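Long-range contacts in arginyl-tRNA synthetase, putative (Plasmodium falciparum, PDB 5JLD), which probably catalyses the ATP-dependent attachment of L-arginine to tRNA(Arg), releasing AMP and diphosphate: residues A[411-416]-A[435-440]; A[446-451]-A[466-471]; A[481-486]-A[577-582]; A[517-522]-A[543-548]. All blocks are in the same frame, centred on the assembly; numbering follows the deposited sequence.

Overall arrangement
Contacts 1, 2 and 3 come in series along the chain, and contact 4 lies within the sequence span of contact 3. Contacts 1 and 2 share helix 436-453, which meets helix 401-420 near its start and the short helix 465-469 near its end; their centres lie about 13 Å apart, and Leu469 touches Arg411 and Asp415. From there the chain enters helix 476-492, which carries Tyr481 against Val471 of contact 2 and Leu416 of contact 1. Contact 3 pairs this helix with helix 564-584; its centre is about 12 Å from that of contact 4, with Phe522 and Leu545 packed on Leu577. Helical packing thus runs continuously from the catalytic region to the DALR domain.

Contact 1. Residues A[411-416]-A[435-440]; sequences RAKRDL and DIDQLS
Leu416 reaches across to helix 436-453 with one methyl, CD2, which lies 3.7 Å from CD2 of Leu439; the two leucine side chains cross at about a right angle, so the meeting is one of methyl ends and not of whole branches. A second apolar touch, longer at 4.4 Å, brings the same CD2 of Leu416 toward CG2 of Ile436. Leu416 is set up for this by its first torsion, which holds CG opposite the backbone N (chi1 178°). Alongside this patch the Lys413 chain passes Ile436, its CE 4.1 Å from Ile436 CG2. A salt bridge from Lys413 to Asp437 is modelled too close to be reliable. Where the backbones come nearest, with CA of Lys413 5.0 Å from CA of Ser440, the small serine and Ala412 allow the close approach. Behind this first shell, Asp435 occupies the N-cap position of helix 436-453, its OD1 accepting weak bonds from the backbone N of Asp437 and Gln438. The axes of segments 411-416 and 436-440 come within 9.2 Å and cross at 114°. Around this crossing of helices 401-420 and 436-453, Leu439 is also touched by Ile590 and Leu593 near the C-terminal end of the model, and helix 465-469 packs against Arg411 and Asp415 through Leu469.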
# COMPACT_ATOMS: atom_id res chain seq x y z
N ARG A 411 21.38 12.32 -11.51
CA ARG A 411 22.12 12.03 -10.28
C ARG A 411 22.51 10.53 -10.13
O ARG A 411 23.67 10.20 -9.80
CB ARG A 411 21.31 12.48 -9.07
CG ARG A 411 21.55 13.92 -8.64
CD ARG A 411 22.85 14.02 -7.85
NE ARG A 411 22.66 13.71 -6.44
N ALA A 412 21.54 9.65 -10.36
CA ALA A 412 21.77 8.21 -10.25
C ALA A 412 22.81 7.75 -11.27
O ALA A 412 23.70 6.97 -10.93
CB ALA A 412 20.47 7.45 -10.45
N LYS A 413 22.70 8.22 -12.50
CA LYS A 413 23.66 7.87 -13.53
C LYS A 413 25.06 8.34 -13.15
O LYS A 413 26.02 7.61 -13.31
CB LYS A 413 23.28 8.47 -14.88
CG LYS A 413 24.41 8.36 -15.88
CD LYS A 413 24.09 9.00 -17.20
CE LYS A 413 23.07 8.18 -17.96
NZ LYS A 413 22.88 8.74 -19.34
N ARG A 414 25.15 9.57 -12.65
CA ARG A 414 26.42 10.12 -12.16
C ARG A 414 27.06 9.21 -11.11
O ARG A 414 28.23 8.79 -11.23
CB ARG A 414 26.20 11.53 -11.60
CG ARG A 414 27.35 12.08 -10.76
CD ARG A 414 27.02 13.48 -10.25
NE ARG A 414 27.24 13.60 -8.81
CZ ARG A 414 26.66 14.53 -8.04
NH1 ARG A 414 25.82 15.41 -8.57
NH2 ARG A 414 26.92 14.56 -6.74
N ASP A 415 26.29 8.90 -10.07
CA ASP A 415 26.81 8.04 -9.01
C ASP A 415 27.23 6.68 -9.56
O ASP A 415 28.28 6.14 -9.20
CB ASP A 415 25.77 7.88 -7.90
CG ASP A 415 25.31 9.21 -7.33
OD1 ASP A 415 26.11 10.17 -7.34
OD2 ASP A 415 24.15 9.30 -6.89
N LEU A 416 26.42 6.16 -10.48
CA LEU A 416 26.64 4.84 -11.08
C LEU A 416 27.94 4.77 -11.88
O LEU A 416 28.77 3.91 -11.63
CB LEU A 416 25.46 4.46 -11.97
CG LEU A 416 25.57 3.12 -12.72
CD1 LEU A 416 25.86 1.99 -11.75
CD2 LEU A 416 24.32 2.83 -13.52
N ASP A 435 22.25 -0.58 -21.62
CA ASP A 435 21.65 0.74 -21.77
C ASP A 435 21.70 1.45 -20.42
O ASP A 435 20.87 1.19 -19.55
CB ASP A 435 20.21 0.62 -22.29
CG ASP A 435 19.49 1.96 -22.37
OD1 ASP A 435 20.14 3.02 -22.31
OD2 ASP A 435 18.25 1.95 -22.52
N ILE A 436 22.68 2.34 -20.26
CA ILE A 436 22.92 3.00 -18.98
C ILE A 436 21.79 3.97 -18.64
O ILE A 436 21.47 4.17 -17.47
CB ILE A 436 24.27 3.76 -18.96
CG1 ILE A 436 25.42 2.81 -19.29
CG2 ILE A 436 24.51 4.40 -17.60
CD1 ILE A 436 25.55 1.64 -18.33
N ASP A 437 21.19 4.55 -19.67
CA ASP A 437 20.08 5.48 -19.47
C ASP A 437 18.88 4.82 -18.80
O ASP A 437 18.42 5.28 -17.76
CB ASP A 437 19.67 6.10 -20.80
CG ASP A 437 20.73 7.02 -21.35
OD1 ASP A 437 21.48 7.58 -20.54
OD2 ASP A 437 20.83 7.17 -22.59
N GLN A 438 18.39 3.73 -19.40
CA GLN A 438 17.23 3.02 -18.87
C GLN A 438 17.51 2.52 -17.47
O GLN A 438 16.65 2.58 -16.59
CB GLN A 438 16.83 1.85 -19.77
N LEU A 439 18.73 2.02 -17.27
CA LEU A 439 19.14 1.51 -15.97
C LEU A 439 19.11 2.61 -14.91
O LEU A 439 18.59 2.40 -13.81
CB LEU A 439 20.54 0.89 -16.06
CG LEU A 439 21.12 0.34 -14.75
CD1 LEU A 439 20.30 -0.85 -14.26
CD2 LEU A 439 22.57 -0.06 -14.91
N SER A 440 19.67 3.76 -15.26
CA SER A 440 19.67 4.93 -14.38
C SER A 440 18.25 5.36 -14.03
O SER A 440 17.94 5.64 -12.86
CB SER A 440 20.42 6.09 -15.02
OG SER A 440 21.74 5.72 -15.37

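Contact 2. Residues A[446-451]-A[466-471]; sequences SAIKYF and DNMLNV
The carbonyl oxygens of Ala447 and Met468 are joined by one water, which donates to both: 2.7 Å to Ala447 O and 2.8 Å to Met468 O. It links the two backbones where no direct hydrogen bond connects the segments. Around this bridge the contact is apolar and turns on Met468. Its CB sits over a face of the Phe451 ring, 4.0 Å from the centroid and 27° off the normal, a CH-pi contact. Farther along, the methionine chain leaves the ring and runs side by side with Ile448, pointing the same way, so that Met468 SD comes to 3.6 Å from Ile448 CG1. The course is set by chi1 of 78°, which wedges CG between the backbone N and the carbonyl carbon, with the rest of the chain extended. Asn467 approaches the far end of the same ring obliquely, its CB 3.8 Å from Phe451 CZ. On the other flank a methyl of Leu469, CD2, packs 3.6 Å from Ala447 CB, and both residues also rest on Ile477 of helix 476-492. Ile448 is backed in turn by Ile405 of helix 401-420. In this protein the contact is a helix-helix packing in which helix 465-469 lies on helix 436-453, backed by helix 401-420 and by helix 476-492, which follows it in the chain and belongs largely to the DALR anticodon-binding domain.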
# COMPACT_ATOMS: atom_id res chain seq x y z
N SER A 446 12.90 3.65 -8.75
CA SER A 446 12.90 2.73 -7.62
C SER A 446 13.26 3.43 -6.31
O SER A 446 12.63 3.20 -5.27
CB SER A 446 13.86 1.57 -7.87
OG SER A 446 13.33 0.67 -8.83
N ALA A 447 14.27 4.30 -6.38
CA ALA A 447 14.76 5.05 -5.23
C ALA A 447 13.69 5.98 -4.68
O ALA A 447 13.44 6.00 -3.48
CB ALA A 447 16.01 5.84 -5.60
N ILE A 448 13.08 6.76 -5.56
CA ILE A 448 11.96 7.63 -5.20
C ILE A 448 10.85 6.85 -4.50
O ILE A 448 10.35 7.25 -3.42
CB ILE A 448 11.38 8.36 -6.45
CG1 ILE A 448 12.35 9.43 -6.96
CG2 ILE A 448 10.01 8.97 -6.16
CD1 ILE A 448 11.82 10.25 -8.14
N LYS A 449 10.47 5.73 -5.12
CA LYS A 449 9.36 4.95 -4.57
C LYS A 449 9.68 4.43 -3.18
O LYS A 449 8.85 4.56 -2.27
CB LYS A 449 8.98 3.78 -5.50
CG LYS A 449 8.35 4.22 -6.83
CD LYS A 449 7.78 3.04 -7.58
CE LYS A 449 7.26 3.43 -8.97
NZ LYS A 449 6.60 2.23 -9.60
N TYR A 450 10.87 3.84 -3.02
CA TYR A 450 11.26 3.31 -1.70
C TYR A 450 11.35 4.41 -0.65
O TYR A 450 10.84 4.25 0.46
CB TYR A 450 12.61 2.58 -1.74
CG TYR A 450 12.97 2.02 -0.38
CD1 TYR A 450 12.39 0.84 0.08
CD2 TYR A 450 13.88 2.68 0.46
CE1 TYR A 450 12.70 0.33 1.32
CE2 TYR A 450 14.20 2.17 1.71
CZ TYR A 450 13.61 0.99 2.13
OH TYR A 450 13.90 0.47 3.37
N PHE A 451 11.99 5.52 -1.01
CA PHE A 451 12.22 6.57 -0.04
C PHE A 451 10.89 7.11 0.42
O PHE A 451 10.74 7.46 1.59
CB PHE A 451 13.08 7.70 -0.60
CG PHE A 451 13.73 8.56 0.47
CD1 PHE A 451 14.83 8.09 1.18
CD2 PHE A 451 13.24 9.83 0.76
CE1 PHE A 451 15.44 8.88 2.16
CE2 PHE A 451 13.84 10.62 1.73
CZ PHE A 451 14.94 10.15 2.44
N ASP A 466 20.09 13.49 -2.44
CA ASP A 466 21.27 13.00 -1.72
C ASP A 466 20.89 11.86 -0.77
O ASP A 466 21.49 10.78 -0.81
CB ASP A 466 21.93 14.14 -0.94
CG ASP A 466 22.69 15.11 -1.85
OD1 ASP A 466 22.91 14.77 -3.03
OD2 ASP A 466 23.05 16.20 -1.37
N ASN A 467 19.89 12.11 0.06
CA ASN A 467 19.40 11.12 1.00
C ASN A 467 18.85 9.88 0.32
O ASN A 467 19.09 8.76 0.78
CB ASN A 467 18.32 11.74 1.89
CG ASN A 467 18.86 12.83 2.79
OD1 ASN A 467 20.06 12.89 3.05
ND2 ASN A 467 17.98 13.70 3.26
N MET A 468 18.12 10.05 -0.79
CA MET A 468 17.45 8.90 -1.37
C MET A 468 18.36 8.08 -2.28
O MET A 468 18.12 6.90 -2.49
CB MET A 468 16.19 9.34 -2.14
CG MET A 468 16.45 9.93 -3.50
SD MET A 468 14.94 9.99 -4.48
CE MET A 468 15.45 11.07 -5.81
N LEU A 469 19.42 8.67 -2.80
CA LEU A 469 20.28 7.94 -3.72
C LEU A 469 21.55 7.37 -3.06
O LEU A 469 22.38 6.76 -3.72
CB LEU A 469 20.64 8.82 -4.92
CG LEU A 469 19.43 9.22 -5.77
CD1 LEU A 469 19.78 10.26 -6.83
CD2 LEU A 469 18.82 7.99 -6.44
N ASN A 470 21.66 7.56 -1.75
CA ASN A 470 22.82 7.10 -0.99
C ASN A 470 22.92 5.57 -0.95
O ASN A 470 22.16 4.89 -0.26
CB ASN A 470 22.77 7.66 0.43
CG ASN A 470 24.04 7.42 1.22
OD1 ASN A 470 24.92 6.65 0.82
ND2 ASN A 470 24.15 8.08 2.37
N VAL A 471 23.89 5.03 -1.69
CA VAL A 471 24.07 3.59 -1.78
C VAL A 471 24.37 2.98 -0.39
O VAL A 471 24.18 1.79 -0.18
CB VAL A 471 25.21 3.22 -2.78
CG1 VAL A 471 26.58 3.45 -2.15
CG2 VAL A 471 25.08 1.79 -3.25
O HOH W 1 15.60 5.82 -1.88

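Contact 3. Residues A[481-486]-A[577-582]; sequences YGYSRI and LLKLCM
Tyr483 lays its ring against Leu578, Lys579 and Met582 of helix 564-584 and forms the tight part of the contact. Leu578 CG lies at the ring edge, near its plane and 4.1 Å from Tyr483 CD1, as the two side chains slide past each other in opposite directions. Met582 comes in obliquely, with SD 4.7 Å from the ring centroid and 35° off the normal, a Met-aromatic contact; the same sulfur is 3.9 Å from Tyr483 CB. Closest of all is Lys579, whose CB stands 3.7 Å from Tyr483 CE1. Tyr483 owes this reach to a CG held opposite its backbone N (chi1 -178°). One turn on, Ile486 adds its CD1, 3.8 Å from Leu578 CD2. The axes of segments 481-486 and 577-582 pass 10.5 Å apart at 151°, roughly antiparallel, within the all-helical bundle of the DALR anticodon-binding domain, where helix 536-556 covers Leu578 through Met542. The loose side is the end of the exposed Lys579: its aliphatic chain, CB to CD, runs beside the ring and the phenol oxygen before chi4 turns the amine away, toward a weak, long ion pair with Glu583.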
# COMPACT_ATOMS: atom_id res chain seq x y z
N TYR A 481 21.11 -2.98 -4.67
CA TYR A 481 22.44 -3.57 -4.73
C TYR A 481 22.52 -4.84 -3.88
O TYR A 481 23.25 -5.77 -4.24
CB TYR A 481 23.50 -2.55 -4.31
CG TYR A 481 23.96 -1.77 -5.51
CD1 TYR A 481 23.24 -0.68 -5.96
CD2 TYR A 481 25.09 -2.16 -6.23
CE1 TYR A 481 23.63 0.02 -7.08
CE2 TYR A 481 25.50 -1.45 -7.35
CZ TYR A 481 24.76 -0.36 -7.77
OH TYR A 481 25.14 0.36 -8.88
N GLY A 482 21.75 -4.89 -2.80
CA GLY A 482 21.65 -6.11 -2.02
C GLY A 482 21.14 -7.24 -2.89
O GLY A 482 21.70 -8.36 -2.93
N TYR A 483 20.08 -6.93 -3.63
CA TYR A 483 19.48 -7.91 -4.53
C TYR A 483 20.47 -8.42 -5.59
O TYR A 483 20.60 -9.64 -5.82
CB TYR A 483 18.24 -7.33 -5.21
CG TYR A 483 17.59 -8.34 -6.11
CD1 TYR A 483 16.82 -9.37 -5.58
CD2 TYR A 483 17.76 -8.28 -7.49
CE1 TYR A 483 16.21 -10.30 -6.41
CE2 TYR A 483 17.17 -9.21 -8.32
CZ TYR A 483 16.40 -10.22 -7.78
OH TYR A 483 15.81 -11.14 -8.61
N SER A 484 21.16 -7.48 -6.23
CA SER A 484 22.14 -7.87 -7.25
C SER A 484 23.29 -8.69 -6.65
O SER A 484 23.84 -9.57 -7.31
CB SER A 484 22.70 -6.64 -7.98
OG SER A 484 23.34 -5.76 -7.08
N ARG A 485 23.66 -8.41 -5.41
CA ARG A 485 24.69 -9.23 -4.74
C ARG A 485 24.20 -10.67 -4.57
O ARG A 485 24.91 -11.66 -4.90
CB ARG A 485 25.07 -8.63 -3.39
CG ARG A 485 25.98 -7.40 -3.46
CD ARG A 485 26.26 -6.84 -2.06
N ILE A 486 22.97 -10.79 -4.05
CA ILE A 486 22.41 -12.12 -3.86
C ILE A 486 22.34 -12.88 -5.20
O ILE A 486 22.60 -14.09 -5.24
CB ILE A 486 21.02 -12.06 -3.22
CG1 ILE A 486 21.10 -11.32 -1.89
CG2 ILE A 486 20.47 -13.46 -2.96
CD1 ILE A 486 19.80 -11.27 -1.16
N LEU A 577 12.08 -13.81 -2.30
CA LEU A 577 11.30 -12.97 -1.40
C LEU A 577 11.66 -11.49 -1.57
O LEU A 577 10.79 -10.62 -1.56
CB LEU A 577 11.50 -13.42 0.05
CG LEU A 577 10.66 -12.73 1.13
CD1 LEU A 577 9.15 -12.78 0.77
CD2 LEU A 577 10.94 -13.37 2.50
N LEU A 578 12.94 -11.21 -1.71
CA LEU A 578 13.41 -9.85 -1.89
C LEU A 578 12.84 -9.26 -3.19
O LEU A 578 12.34 -8.14 -3.20
CB LEU A 578 14.93 -9.81 -1.93
CG LEU A 578 15.57 -8.43 -1.83
CD1 LEU A 578 14.85 -7.58 -0.79
CD2 LEU A 578 17.06 -8.59 -1.45
N LYS A 579 12.93 -10.04 -4.27
CA LYS A 579 12.36 -9.66 -5.57
C LYS A 579 10.88 -9.30 -5.42
O LYS A 579 10.46 -8.19 -5.79
CB LYS A 579 12.53 -10.79 -6.57
CG LYS A 579 11.96 -10.53 -7.96
CD LYS A 579 11.94 -11.82 -8.77
CE LYS A 579 11.16 -11.68 -10.07
NZ LYS A 579 12.03 -11.13 -11.14
N LEU A 580 10.11 -10.23 -4.85
CA LEU A 580 8.68 -10.02 -4.64
C LEU A 580 8.41 -8.74 -3.83
O LEU A 580 7.57 -7.93 -4.22
CB LEU A 580 8.05 -11.24 -3.97
CG LEU A 580 6.58 -11.13 -3.59
CD1 LEU A 580 5.76 -10.75 -4.84
CD2 LEU A 580 6.08 -12.46 -3.04
N CYS A 581 9.13 -8.57 -2.72
CA CYS A 581 8.97 -7.38 -1.87
C CYS A 581 9.22 -6.09 -2.66
O CYS A 581 8.51 -5.10 -2.49
CB CYS A 581 9.92 -7.42 -0.67
SG CYS A 581 9.45 -8.53 0.70
N MET A 582 10.27 -6.12 -3.49
CA MET A 582 10.67 -4.98 -4.27
C MET A 582 9.55 -4.60 -5.23
O MET A 582 9.16 -3.44 -5.31
CB MET A 582 11.97 -5.26 -5.03
CG MET A 582 13.22 -5.12 -4.20
SD MET A 582 14.70 -5.63 -5.10
CE MET A 582 15.02 -4.19 -6.09

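Contact 4. Residues A[517-522]-A[543-548]; sequences LHILKF and YDLTTT
The imidazole of His518 is laid against the first turn of segment 543-548, where Asp544 CB, Leu545 N and Thr548 OG1 all approach it obliquely, while the ring of Tyr541 stacks on it from the same helix. CE1 of His518 is 3.4 Å from Asp544 CB, and CD2 of His518 is 3.9 Å from Leu545 CB. Thr548 OG1 is more distant, 4.5 Å from His518 CG. The histidine and aspartate side chains cross at about a right angle, with ring and carboxylate planes 58° apart. No bond joins carboxylate and ring: OD2 of Asp544 is 4.9 Å from NE2 of His518, near enough perhaps to influence the charge of the imidazole. Chi1 of -164° swings the ring away from its own backbone N and out toward the partner helix. On the apolar side Ile519 CG1 touches Leu545 CD1 loosely, at 4.3 Å. Thr548 OG1 donates to Asp544 O (3.0 Å) from above the carbonyl plane; that oxygen also accepts the backbone N of Thr548 and is gripped twice. Tyr541 secures the histidine further through its hydroxyl, which bonds to His518 O. Leu545 also touches Leu577 of helix 564-584, and Ile519 touches Leu106 of helix 99-108. Helix 536-556 thus packs on both helix 510-520 and helix 564-584, consistent with the helical bundle of the DALR anticodon-binding domain.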
# COMPACT_ATOMS: atom_id res chain seq x y z
N LEU A 517 13.04 -17.51 10.20
CA LEU A 517 11.97 -16.86 10.93
C LEU A 517 11.46 -15.64 10.17
O LEU A 517 10.25 -15.51 9.88
CB LEU A 517 12.44 -16.44 12.32
CG LEU A 517 11.45 -15.56 13.10
CD1 LEU A 517 10.16 -16.31 13.34
CD2 LEU A 517 12.04 -15.06 14.43
N HIS A 518 12.39 -14.75 9.84
CA HIS A 518 11.99 -13.53 9.19
C HIS A 518 11.24 -13.83 7.89
O HIS A 518 10.19 -13.24 7.63
CB HIS A 518 13.18 -12.63 8.91
CG HIS A 518 12.78 -11.22 8.61
ND1 HIS A 518 12.29 -10.37 9.58
CD2 HIS A 518 12.75 -10.53 7.44
CE1 HIS A 518 11.99 -9.20 9.03
NE2 HIS A 518 12.26 -9.28 7.73
N ILE A 519 11.75 -14.78 7.12
CA ILE A 519 11.06 -15.20 5.91
C ILE A 519 9.63 -15.66 6.22
O ILE A 519 8.69 -15.28 5.53
CB ILE A 519 11.82 -16.32 5.21
CG1 ILE A 519 13.13 -15.77 4.65
CG2 ILE A 519 10.96 -16.94 4.12
CD1 ILE A 519 14.12 -16.88 4.23
N LEU A 520 9.45 -16.44 7.28
CA LEU A 520 8.12 -16.95 7.58
C LEU A 520 7.19 -15.90 8.22
O LEU A 520 6.00 -16.16 8.41
CB LEU A 520 8.21 -18.18 8.49
CG LEU A 520 8.90 -19.39 7.86
CD1 LEU A 520 9.20 -20.44 8.92
CD2 LEU A 520 8.05 -19.97 6.71
N LYS A 521 7.74 -14.73 8.56
CA LYS A 521 6.90 -13.63 9.08
C LYS A 521 6.10 -12.90 7.98
O LYS A 521 5.21 -12.12 8.29
CB LYS A 521 7.75 -12.61 9.82
CG LYS A 521 8.33 -13.08 11.16
CD LYS A 521 9.00 -11.91 11.87
CE LYS A 521 9.56 -12.30 13.22
NZ LYS A 521 10.21 -11.12 13.85
N PHE A 522 6.45 -13.15 6.72
CA PHE A 522 5.89 -12.42 5.58
C PHE A 522 4.35 -12.29 5.64
O PHE A 522 3.84 -11.19 5.52
CB PHE A 522 6.36 -13.11 4.27
CG PHE A 522 6.17 -12.27 3.03
CD1 PHE A 522 6.56 -10.95 3.00
CD2 PHE A 522 5.63 -12.83 1.87
CE1 PHE A 522 6.41 -10.18 1.85
CE2 PHE A 522 5.48 -12.07 0.72
CZ PHE A 522 5.86 -10.74 0.70
N TYR A 543 13.66 -4.26 4.34
CA TYR A 543 14.95 -3.80 4.83
C TYR A 543 15.47 -4.86 5.80
O TYR A 543 16.64 -5.28 5.72
CB TYR A 543 14.84 -2.43 5.50
CG TYR A 543 16.17 -1.86 5.97
CD1 TYR A 543 17.04 -1.27 5.06
CD2 TYR A 543 16.55 -1.93 7.30
CE1 TYR A 543 18.26 -0.76 5.47
CE2 TYR A 543 17.77 -1.41 7.73
CZ TYR A 543 18.62 -0.83 6.81
OH TYR A 543 19.83 -0.31 7.20
N ASP A 544 14.59 -5.33 6.68
CA ASP A 544 15.10 -6.21 7.72
C ASP A 544 15.55 -7.48 7.02
O ASP A 544 16.60 -8.03 7.37
CB ASP A 544 14.07 -6.46 8.81
CG ASP A 544 13.75 -5.18 9.60
OD1 ASP A 544 14.52 -4.19 9.48
OD2 ASP A 544 12.74 -5.15 10.33
N LEU A 545 14.83 -7.86 5.96
CA LEU A 545 15.18 -9.08 5.26
C LEU A 545 16.63 -8.98 4.81
O LEU A 545 17.44 -9.90 5.02
CB LEU A 545 14.25 -9.34 4.09
CG LEU A 545 14.63 -10.54 3.22
CD1 LEU A 545 14.67 -11.82 4.05
CD2 LEU A 545 13.64 -10.67 2.06
N THR A 546 16.98 -7.82 4.27
CA THR A 546 18.31 -7.68 3.72
C THR A 546 19.32 -7.77 4.86
O THR A 546 20.29 -8.53 4.75
CB THR A 546 18.47 -6.35 2.90
OG1 THR A 546 18.58 -5.23 3.78
CG2 THR A 546 17.27 -6.16 1.96
N THR A 547 19.07 -7.10 5.98
CA THR A 547 20.14 -7.06 7.00
C THR A 547 20.28 -8.43 7.64
O THR A 547 21.40 -8.94 7.83
CB THR A 547 19.88 -6.01 8.07
OG1 THR A 547 18.65 -6.31 8.74
CG2 THR A 547 19.82 -4.60 7.46
N THR A 548 19.14 -9.04 7.96
CA THR A 548 19.15 -10.38 8.48
C THR A 548 19.97 -11.24 7.54
O THR A 548 20.87 -11.98 7.98
CB THR A 548 17.74 -10.94 8.64
OG1 THR A 548 17.01 -10.10 9.53
CG2 THR A 548 17.78 -12.36 9.21